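Side-chain contacts in histidinol dehydrogenase (Elizabethkingia anophelis NUHP1, PDB 6AN0), which probably catalyses the two successive NAD-dependent, zinc-requiring oxidations that turn L-histidinol into L-histidine, the last step of histidine biosynthesis: residues Asp315-Cys320 against Glu340-Lys345; Asp33-Val38 against Lys224-Asn229. All coordinates share one frame; numbering follows the deposited sequence. Where two conformers were deposited one is given.

Contact 1: Asp315-Cys320 against Glu340-Lys345; sequences DSIEKC and ENYTDK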
ATOM      1  N   ASP A 315     -30.617   2.351 -19.304  1.00 39.53           N
ATOM      2  CA  ASP A 315     -31.585   1.396 -19.833  1.00 38.51           C
ATOM      3  C   ASP A 315     -31.162  -0.067 -19.693  1.00 43.19           C
ATOM      4  O   ASP A 315     -31.794  -0.932 -20.300  1.00 51.68           O
ATOM      5  CB  ASP A 315     -31.913   1.721 -21.298  1.00 49.40           C
ATOM      6  CG  ASP A 315     -30.705   1.663 -22.213  1.00 61.29           C
ATOM      7  OD1 ASP A 315     -29.628   1.194 -21.791  1.00 67.47           O
ATOM      8  OD2 ASP A 315     -30.842   2.097 -23.378  1.00 70.86           O
ATOM      9  N   SER A 316     -30.126  -0.368 -18.909  1.00 35.57           N
ATOM     10  CA  SER A 316     -29.793  -1.759 -18.622  1.00 36.90           C
ATOM     11  C   SER A 316     -28.909  -1.822 -17.385  1.00 34.80           C
ATOM     12  O   SER A 316     -28.234  -0.850 -17.031  1.00 37.22           O
ATOM     13  CB  SER A 316     -29.096  -2.435 -19.809  1.00 41.20           C
ATOM     14  OG  SER A 316     -27.769  -1.966 -19.962  1.00 43.20           O
ATOM     15  N   ILE A 317     -28.923  -2.990 -16.729  1.00 41.71           N
ATOM     16  CA  ILE A 317     -28.038  -3.214 -15.584  1.00 37.30           C
ATOM     17  C   ILE A 317     -26.583  -3.178 -16.031  1.00 32.52           C
ATOM     18  O   ILE A 317     -25.713  -2.670 -15.315  1.00 32.90           O
ATOM     19  CB  ILE A 317     -28.388  -4.540 -14.876  1.00 36.97           C
ATOM     20  CG1 ILE A 317     -29.777  -4.454 -14.243  1.00 40.65           C
ATOM     21  CG2 ILE A 317     -27.355  -4.892 -13.801  1.00 32.42           C
ATOM     22  CD1 ILE A 317     -30.307  -5.777 -13.722  1.00 38.72           C
ATOM     23  N   GLU A 318     -26.290  -3.706 -17.226  1.00 34.20           N
ATOM     24  CA  GLU A 318     -24.901  -3.671 -17.664  0.58 35.03           C
ATOM     25  C   GLU A 318     -24.425  -2.238 -17.888  1.00 37.98           C
ATOM     26  O   GLU A 318     -23.260  -1.938 -17.600  1.00 33.43           O
ATOM     27  CB  GLU A 318     -24.686  -4.523 -18.923  0.58 41.53           C
ATOM     28  CG  GLU A 318     -24.890  -6.055 -18.758  0.58 43.56           C
ATOM     29  CD  GLU A 318     -24.091  -6.725 -17.618  0.58 35.69           C
ATOM     30  OE1 GLU A 318     -24.666  -7.626 -16.988  0.58 47.56           O
ATOM     31  OE2 GLU A 318     -22.913  -6.407 -17.356  0.58 26.67           O
ATOM     32  N   LYS A 319     -25.296  -1.333 -18.348  1.00 33.64           N
ATOM     33  CA  LYS A 319     -24.902   0.071 -18.445  1.00 35.79           C
ATOM     34  C   LYS A 319     -24.676   0.678 -17.064  1.00 36.25           C
ATOM     35  O   LYS A 319     -23.737   1.463 -16.868  1.00 28.00           O
ATOM     36  CB  LYS A 319     -25.962   0.876 -19.199  1.00 34.12           C
ATOM     37  CG  LYS A 319     -25.523   1.366 -20.556  1.00 42.35           C
ATOM     38  CD  LYS A 319     -26.628   2.168 -21.215  1.00 43.35           C
ATOM     39  CE  LYS A 319     -26.394   2.307 -22.704  1.00 56.59           C
ATOM     40  NZ  LYS A 319     -27.518   3.026 -23.346  1.00 60.42           N
ATOM     41  N   CYS A 320     -25.538   0.337 -16.100  1.00 25.79           N
ATOM     42  CA  CYS A 320     -25.359   0.833 -14.739  1.00 23.47           C
ATOM     43  C   CYS A 320     -24.016   0.399 -14.166  1.00 27.35           C
ATOM     44  O   CYS A 320     -23.319   1.197 -13.527  1.00 26.41           O
ATOM     45  CB  CYS A 320     -26.497   0.345 -13.841  1.00 21.75           C
ATOM     46  SG  CYS A 320     -28.138   1.036 -14.208  1.00 27.83           S
ATOM     47  N   GLU A 340     -25.455 -12.718  -8.534  1.00 28.56           N
ATOM     48  CA  GLU A 340     -24.364 -13.614  -8.901  1.00 35.25           C
ATOM     49  C   GLU A 340     -24.036 -13.542 -10.383  1.00 33.65           C
ATOM     50  O   GLU A 340     -22.927 -13.911 -10.779  1.00 35.45           O
ATOM     51  CB  GLU A 340     -24.707 -15.056  -8.523  1.00 35.38           C
ATOM     52  CG  GLU A 340     -25.873 -15.642  -9.315  1.00 36.57           C
ATOM     53  CD  GLU A 340     -27.221 -15.406  -8.653  1.00 44.00           C
ATOM     54  OE1 GLU A 340     -27.304 -14.600  -7.695  1.00 39.91           O
ATOM     55  OE2 GLU A 340     -28.200 -16.038  -9.091  1.00 48.26           O
ATOM     56  N   ASN A 341     -24.966 -13.072 -11.211  1.00 29.42           N
ATOM     57  CA  ASN A 341     -24.697 -12.923 -12.631  1.00 31.02           C
ATOM     58  C   ASN A 341     -23.950 -11.636 -12.963  1.00 32.09           C
ATOM     59  O   ASN A 341     -23.575 -11.448 -14.123  1.00 32.27           O
ATOM     60  CB  ASN A 341     -26.009 -12.985 -13.410  1.00 31.96           C
ATOM     61  CG  ASN A 341     -26.696 -14.332 -13.271  1.00 33.81           C
ATOM     62  OD1 ASN A 341     -26.052 -15.333 -12.959  1.00 36.67           O
ATOM     63  ND2 ASN A 341     -28.004 -14.360 -13.488  1.00 40.01           N
ATOM     64  N   TYR A 342     -23.721 -10.757 -11.980  1.00 26.99           N
ATOM     65  CA  TYR A 342     -23.165  -9.434 -12.239  1.00 32.09           C
ATOM     66  C   TYR A 342     -21.899  -9.102 -11.462  1.00 30.84           C
ATOM     67  O   TYR A 342     -21.178  -8.191 -11.881  1.00 33.32           O
ATOM     68  CB  TYR A 342     -24.216  -8.343 -11.945  1.00 23.97           C
ATOM     69  CG  TYR A 342     -25.466  -8.537 -12.773  1.00 29.15           C
ATOM     70  CD1 TYR A 342     -25.503  -8.164 -14.112  1.00 28.52           C
ATOM     71  CD2 TYR A 342     -26.602  -9.118 -12.225  1.00 27.98           C
ATOM     72  CE1 TYR A 342     -26.648  -8.366 -14.883  1.00 37.63           C
ATOM     73  CE2 TYR A 342     -27.746  -9.318 -12.991  1.00 31.80           C
ATOM     74  CZ  TYR A 342     -27.763  -8.942 -14.313  1.00 38.66           C
ATOM     75  OH  TYR A 342     -28.908  -9.142 -15.067  1.00 44.62           O
ATOM     76  N   THR A 343     -21.610  -9.787 -10.348  1.00 31.44           N
ATOM     77  CA  THR A 343     -20.490  -9.358  -9.514  1.00 27.23           C
ATOM     78  C   THR A 343     -19.150  -9.490 -10.240  1.00 24.91           C
ATOM     79  O   THR A 343     -18.212  -8.737  -9.940  1.00 26.14           O
ATOM     80  CB  THR A 343     -20.458 -10.138  -8.191  1.00 28.36           C
ATOM     81  OG1 THR A 343     -20.520 -11.540  -8.445  1.00 30.09           O
ATOM     82  CG2 THR A 343     -21.625  -9.745  -7.280  1.00 31.61           C
ATOM     83  N   ASP A 344     -19.031 -10.437 -11.185  1.00 24.59           N
ATOM     84  CA  ASP A 344     -17.779 -10.564 -11.929  1.00 24.67           C
ATOM     85  C   ASP A 344     -17.490  -9.324 -12.762  1.00 30.28           C
ATOM     86  O   ASP A 344     -16.324  -9.046 -13.063  1.00 30.60           O
ATOM     87  CB  ASP A 344     -17.804 -11.785 -12.853  1.00 27.00           C
ATOM     88  CG  ASP A 344     -17.597 -13.096 -12.121  1.00 35.71           C
ATOM     89  OD1 ASP A 344     -17.314 -13.084 -10.912  1.00 36.17           O
ATOM     90  OD2 ASP A 344     -17.735 -14.156 -12.775  1.00 38.57           O
ATOM     91  N   LYS A 345     -18.537  -8.589 -13.174  1.00 24.50           N
ATOM     92  CA  LYS A 345     -18.398  -7.398 -14.004  1.00 23.03           C
ATOM     93  C   LYS A 345     -18.008  -6.150 -13.214  1.00 26.17           C
ATOM     94  O   LYS A 345     -17.697  -5.125 -13.831  1.00 26.37           O
ATOM     95  CB  LYS A 345     -19.707  -7.107 -14.746  1.00 31.28           C
ATOM     96  CG  LYS A 345     -20.271  -8.275 -15.538  1.00 32.96           C
ATOM     97  CD  LYS A 345     -19.306  -8.722 -16.615  1.00 49.48           C
ATOM     98  CE  LYS A 345     -20.054  -9.199 -17.859  1.00 69.59           C
ATOM     99  NZ  LYS A 345     -21.192 -10.109 -17.540  1.00 69.66           N
TER
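The Tyr342 ring lies against the first turn of helix 317-327, where Ile317 covers part of one of its faces. Ile317 and Tyr342 cross at about a right angle. The branch methyl does the touching: Ile317 CG2 is 3.9 Å from the centroid of the Tyr342 ring and 21° off its normal, a CH-pi contact. The methyl is displaced toward the CD1-CE1 side, with Ile317 CG2 3.7 Å from Tyr342 CE1. The longer branch of Ile317 runs on toward the phenol end, and Ile317 CD1 is 3.9 Å from Tyr342 OH. Ile317 CG2 stands opposite the backbone N across the CA-CB bond, while CG1 lies beside that N (chi1 -66°). With CG1 then extended to CD1, both branches meet the ring. On the opposite face the ring is backed by Asn341 CB of its own segment.

Glu318 comes to the ring edge instead, its chain bent at chi2. Glu318 OE1 lies at the CD1-CE1 edge of the Tyr342 ring, near its plane, with the carboxylate and ring planes 26° apart. Glu318 was modelled in two conformers, so the details of this approach are doubtful. In this conformer Glu318 OE2 is 3.7 Å from Lys345 CG. The charged ends stay farther apart, with Glu318 OE2 4.1 Å from Lys345 NZ, beyond a salt bridge. Any attraction between them is probably mild.

The helix start is fixed separately. Ser316 is the N-cap, and Ser316 OG accepts from Lys319 N at 3.0 Å. Ile317 also touches Asp248, Thr277 and Ile336, in loops that follow three strands of the parallel sheet. Thr343 O is hydrogen-bonded to Arg124 of the second subunit. The arrangement belongs to a beta-alpha-beta crossover in a Rossmann-like parallel sheet: strand 310-313 leads into helix 317-327, then strand 331-335, and the loop after that strand folds back over the helix start.

Contact 2: Asp33-Val38 against Lys224-Asn229; sequences DLQNIV and KQIAQN. With EDO (1,2-ethanediol), chain F.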
ATOM      1  N   ASP A  33      -3.805  25.509   0.920  1.00 60.82           N
ATOM      2  CA  ASP A  33      -2.459  24.955   1.031  1.00 56.81           C
ATOM      3  C   ASP A  33      -2.117  24.862   2.512  1.00 45.64           C
ATOM      4  O   ASP A  33      -1.913  25.886   3.174  1.00 47.02           O
ATOM      5  CB  ASP A  33      -1.444  25.828   0.295  1.00 59.86           C
ATOM      6  CG  ASP A  33      -0.111  25.128   0.102  1.00 61.46           C
ATOM      7  OD1 ASP A  33       0.739  25.663  -0.639  1.00 66.54           O
ATOM      8  OD2 ASP A  33       0.074  24.029   0.669  1.00 58.28           O
ATOM      9  N   LEU A  34      -2.060  23.640   3.034  1.00 43.90           N
ATOM     10  CA  LEU A  34      -1.828  23.420   4.452  1.00 43.48           C
ATOM     11  C   LEU A  34      -0.404  22.972   4.756  1.00 43.61           C
ATOM     12  O   LEU A  34      -0.105  22.652   5.906  1.00 43.03           O
ATOM     13  CB  LEU A  34      -2.825  22.397   4.992  1.00 41.12           C
ATOM     14  CG  LEU A  34      -4.304  22.779   4.883  1.00 40.64           C
ATOM     15  CD1 LEU A  34      -5.188  21.683   5.492  1.00 39.87           C
ATOM     16  CD2 LEU A  34      -4.563  24.112   5.551  1.00 54.82           C
ATOM     17  N   GLN A  35       0.485  22.964   3.761  1.00 27.08           N
ATOM     18  CA  GLN A  35       1.816  22.403   3.981  1.00 31.29           C
ATOM     19  C   GLN A  35       2.587  23.181   5.042  1.00 30.37           C
ATOM     20  O   GLN A  35       3.200  22.588   5.939  1.00 28.07           O
ATOM     21  CB  GLN A  35       2.596  22.375   2.676  1.00 35.31           C
ATOM     22  CG  GLN A  35       3.944  21.711   2.811  1.00 34.30           C
ATOM     23  CD  GLN A  35       4.645  21.597   1.485  1.00 47.71           C
ATOM     24  OE1 GLN A  35       4.540  22.486   0.642  1.00 55.23           O
ATOM     25  NE2 GLN A  35       5.351  20.498   1.281  1.00 51.45           N
ATOM     26  N   ASN A  36       2.579  24.512   4.950  1.00 24.66           N
ATOM     27  CA  ASN A  36       3.328  25.296   5.928  1.00 30.71           C
ATOM     28  C   ASN A  36       2.720  25.133   7.311  1.00 29.21           C
ATOM     29  O   ASN A  36       3.442  25.069   8.315  1.00 30.15           O
ATOM     30  CB  ASN A  36       3.366  26.770   5.522  1.00 34.93           C
ATOM     31  CG  ASN A  36       4.078  27.638   6.553  1.00 56.11           C
ATOM     32  OD1 ASN A  36       5.309  27.698   6.587  1.00 71.21           O
ATOM     33  ND2 ASN A  36       3.304  28.310   7.402  1.00 59.47           N
ATOM     34  N   ILE A  37       1.394  25.040   7.373  1.00 28.93           N
ATOM     35  CA  ILE A  37       0.704  24.885   8.649  1.00 35.74           C
ATOM     36  C   ILE A  37       1.104  23.572   9.306  1.00 33.58           C
ATOM     37  O   ILE A  37       1.445  23.534  10.493  1.00 28.66           O
ATOM     38  CB  ILE A  37      -0.813  24.993   8.434  1.00 31.93           C
ATOM     39  CG1 ILE A  37      -1.196  26.465   8.224  1.00 37.18           C
ATOM     40  CG2 ILE A  37      -1.574  24.365   9.574  1.00 35.10           C
ATOM     41  CD1 ILE A  37      -2.441  26.664   7.387  1.00 42.45           C
ATOM     42  N   VAL A  38       1.124  22.487   8.522  1.00 22.85           N
ATOM     43  CA  VAL A  38       1.492  21.170   9.043  1.00 23.36           C
ATOM     44  C   VAL A  38       2.966  21.136   9.443  1.00 20.65           C
ATOM     45  O   VAL A  38       3.326  20.627  10.512  1.00 22.02           O
ATOM     46  CB  VAL A  38       1.176  20.084   7.998  1.00 22.03           C
ATOM     47  CG1 VAL A  38       1.814  18.775   8.398  1.00 21.50           C
ATOM     48  CG2 VAL A  38      -0.342  19.917   7.851  1.00 26.77           C
ATOM     49  N   LYS A 224      -1.285  13.545   7.568  1.00 20.70           N
ATOM     50  CA  LYS A 224      -0.925  12.178   7.209  1.00 21.07           C
ATOM     51  C   LYS A 224      -0.184  12.143   5.879  1.00 24.74           C
ATOM     52  O   LYS A 224       0.785  11.386   5.715  1.00 20.35           O
ATOM     53  CB  LYS A 224      -2.180  11.304   7.150  1.00 19.33           C
ATOM     54  CG  LYS A 224      -2.740  10.929   8.521  1.00 22.52           C
ATOM     55  CD  LYS A 224      -4.094  10.220   8.398  1.00 23.91           C
ATOM     56  CE  LYS A 224      -3.948   8.838   7.767  1.00 24.61           C
ATOM     57  NZ  LYS A 224      -5.276   8.182   7.568  1.00 22.78           N
ATOM     58  N   GLN A 225      -0.621  12.966   4.918  1.00 24.12           N
ATOM     59  CA  GLN A 225       0.049  13.009   3.621  1.00 25.39           C
ATOM     60  C   GLN A 225       1.492  13.476   3.765  1.00 27.70           C
ATOM     61  O   GLN A 225       2.409  12.885   3.179  1.00 23.68           O
ATOM     62  CB  GLN A 225      -0.723  13.913   2.653  1.00 29.97           C
ATOM     63  N   ILE A 226       1.714  14.522   4.559  1.00 23.39           N
ATOM     64  CA  ILE A 226       3.058  15.065   4.718  1.00 20.06           C
ATOM     65  C   ILE A 226       3.916  14.168   5.604  1.00 21.56           C
ATOM     66  O   ILE A 226       5.131  14.048   5.378  1.00 23.26           O
ATOM     67  CB  ILE A 226       2.949  16.498   5.261  1.00 25.24           C
ATOM     68  CG1 ILE A 226       2.405  17.403   4.155  1.00 29.59           C
ATOM     69  CG2 ILE A 226       4.305  16.996   5.796  1.00 26.85           C
ATOM     70  CD1 ILE A 226       2.015  18.790   4.614  1.00 30.76           C
ATOM     71  N   ALA A 227       3.303  13.508   6.595  1.00 22.43           N
ATOM     72  CA  ALA A 227       4.029  12.586   7.467  1.00 20.91           C
ATOM     73  C   ALA A 227       4.731  11.489   6.675  1.00 22.32           C
ATOM     74  O   ALA A 227       5.798  11.020   7.081  1.00 23.54           O
ATOM     75  CB  ALA A 227       3.071  11.954   8.483  1.00 19.11           C
ATOM     76  N   GLN A 228       4.135  11.049   5.562  1.00 21.65           N
ATOM     77  CA  GLN A 228       4.806  10.084   4.685  1.00 28.23           C
ATOM     78  C   GLN A 228       6.235  10.488   4.346  1.00 35.27           C
ATOM     79  O   GLN A 228       7.117   9.633   4.219  1.00 31.27           O
ATOM     80  CB  GLN A 228       4.018   9.920   3.399  1.00 32.44           C
ATOM     81  CG  GLN A 228       2.849   8.997   3.493  1.00 30.67           C
ATOM     82  CD  GLN A 228       2.196   8.809   2.139  1.00 39.56           C
ATOM     83  OE1 GLN A 228       2.153   7.705   1.606  1.00 44.35           O
ATOM     84  NE2 GLN A 228       1.684   9.901   1.576  1.00 35.51           N
ATOM     85  N   ASN A 229       6.484  11.788   4.170  1.00 30.05           N
ATOM     86  CA  ASN A 229       7.809  12.234   3.774  1.00 32.18           C
ATOM     87  C   ASN A 229       8.828  12.132   4.898  1.00 32.58           C
ATOM     88  O   ASN A 229      10.017  12.373   4.661  1.00 45.82           O
ATOM     89  CB  ASN A 229       7.722  13.674   3.254  1.00 45.24           C
ATOM     90  CG  ASN A 229       6.627  13.841   2.216  1.00 40.96           C
ATOM     91  OD1 ASN A 229       6.274  12.892   1.509  1.00 57.97           O
ATOM     92  ND2 ASN A 229       6.073  15.038   2.130  1.00 47.25           N
TER
HETATM   93  C1  EDO F 505       8.868  25.256   8.988  1.00 54.25           C
HETATM   94  O1  EDO F 505       9.445  24.471   7.939  1.00 64.32           O
HETATM   95  C2  EDO F 505       7.413  25.519   8.630  1.00 44.76           C
HETATM   96  O2  EDO F 505       7.325  25.615   7.202  1.00 48.83           O
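Ile226 CD1 packs against Gln35 and Val38 on the first turn of helix 35-48. This methyl makes most of the contact. Ile226 CD1 is 3.7 Å from Gln35 CA and thus rests on the backbone of the facing helix. Ile226 CD1 is also 3.9 Å from Gln35 CG, where the two side chains cross at about a right angle. Toward Val38 the meeting is tip to tip, with Val38 CB 3.7 Å from Ile226 CD1. The CG2 branch of Ile226 adds a looser touch, with Ile226 CG2 4.0 Å from Val38 CG1.

The torsions of Ile226 explain its reach. Ile226 CG1 is anti to the carbonyl carbon (chi1 -71°), and a nearly straight chi2 of 170° carries CD1 outward to the other helix.

The start of helix 35-48 is set by the residues before it. Leu34 is the N-cap residue. Asp33 forms an Asx turn in which Asp33 OD2 accepts from Gln35 N at 3.3 Å, and the N-H comes from above the carboxylate plane. Asn36 points away from the contact. Asn36 OD1 accepts from O2 of a 1,2-ethanediol at 3.0 Å, a molecule probably left from the crystallisation liquor.

Farther out, Ile226 also packs on Leu39 and Phe42 of helix 35-48, and Val38 touches Ile193 of helix 192-201. Gln228 packs on Gln228 of the second subunit. The side chain of Val38 is about 9 Å from those of Asn217 and Gln194, both predicted to bind NAD, so the packing probably lies close to the NAD site; neither segment holds a residue predicted to bind NAD.

The touching atoms across the two segments are all carbon. The helices are thus joined here by shape and apolar burial, without directional bonds between the segments.

Contact 2 comes first along the chain. It closes a long loop, with 185 residues between its segments. That loop includes most strands of the mixed sheet. Contact 1 opens later and closes a short loop of 19 residues within the region of the six-stranded parallel sheet. The two are in series and neither nest nor cross. Contact 2 ties helix 35-48 to helix 218-227; contact 1 ties the start of helix 317-327 to the loop between strands 331-335 and 351-354. The contacts lie on opposite sides of the chain's centre. The centres of contact 1 and contact 2 are about 41 Å apart. Residues of both contacts meet the second subunit.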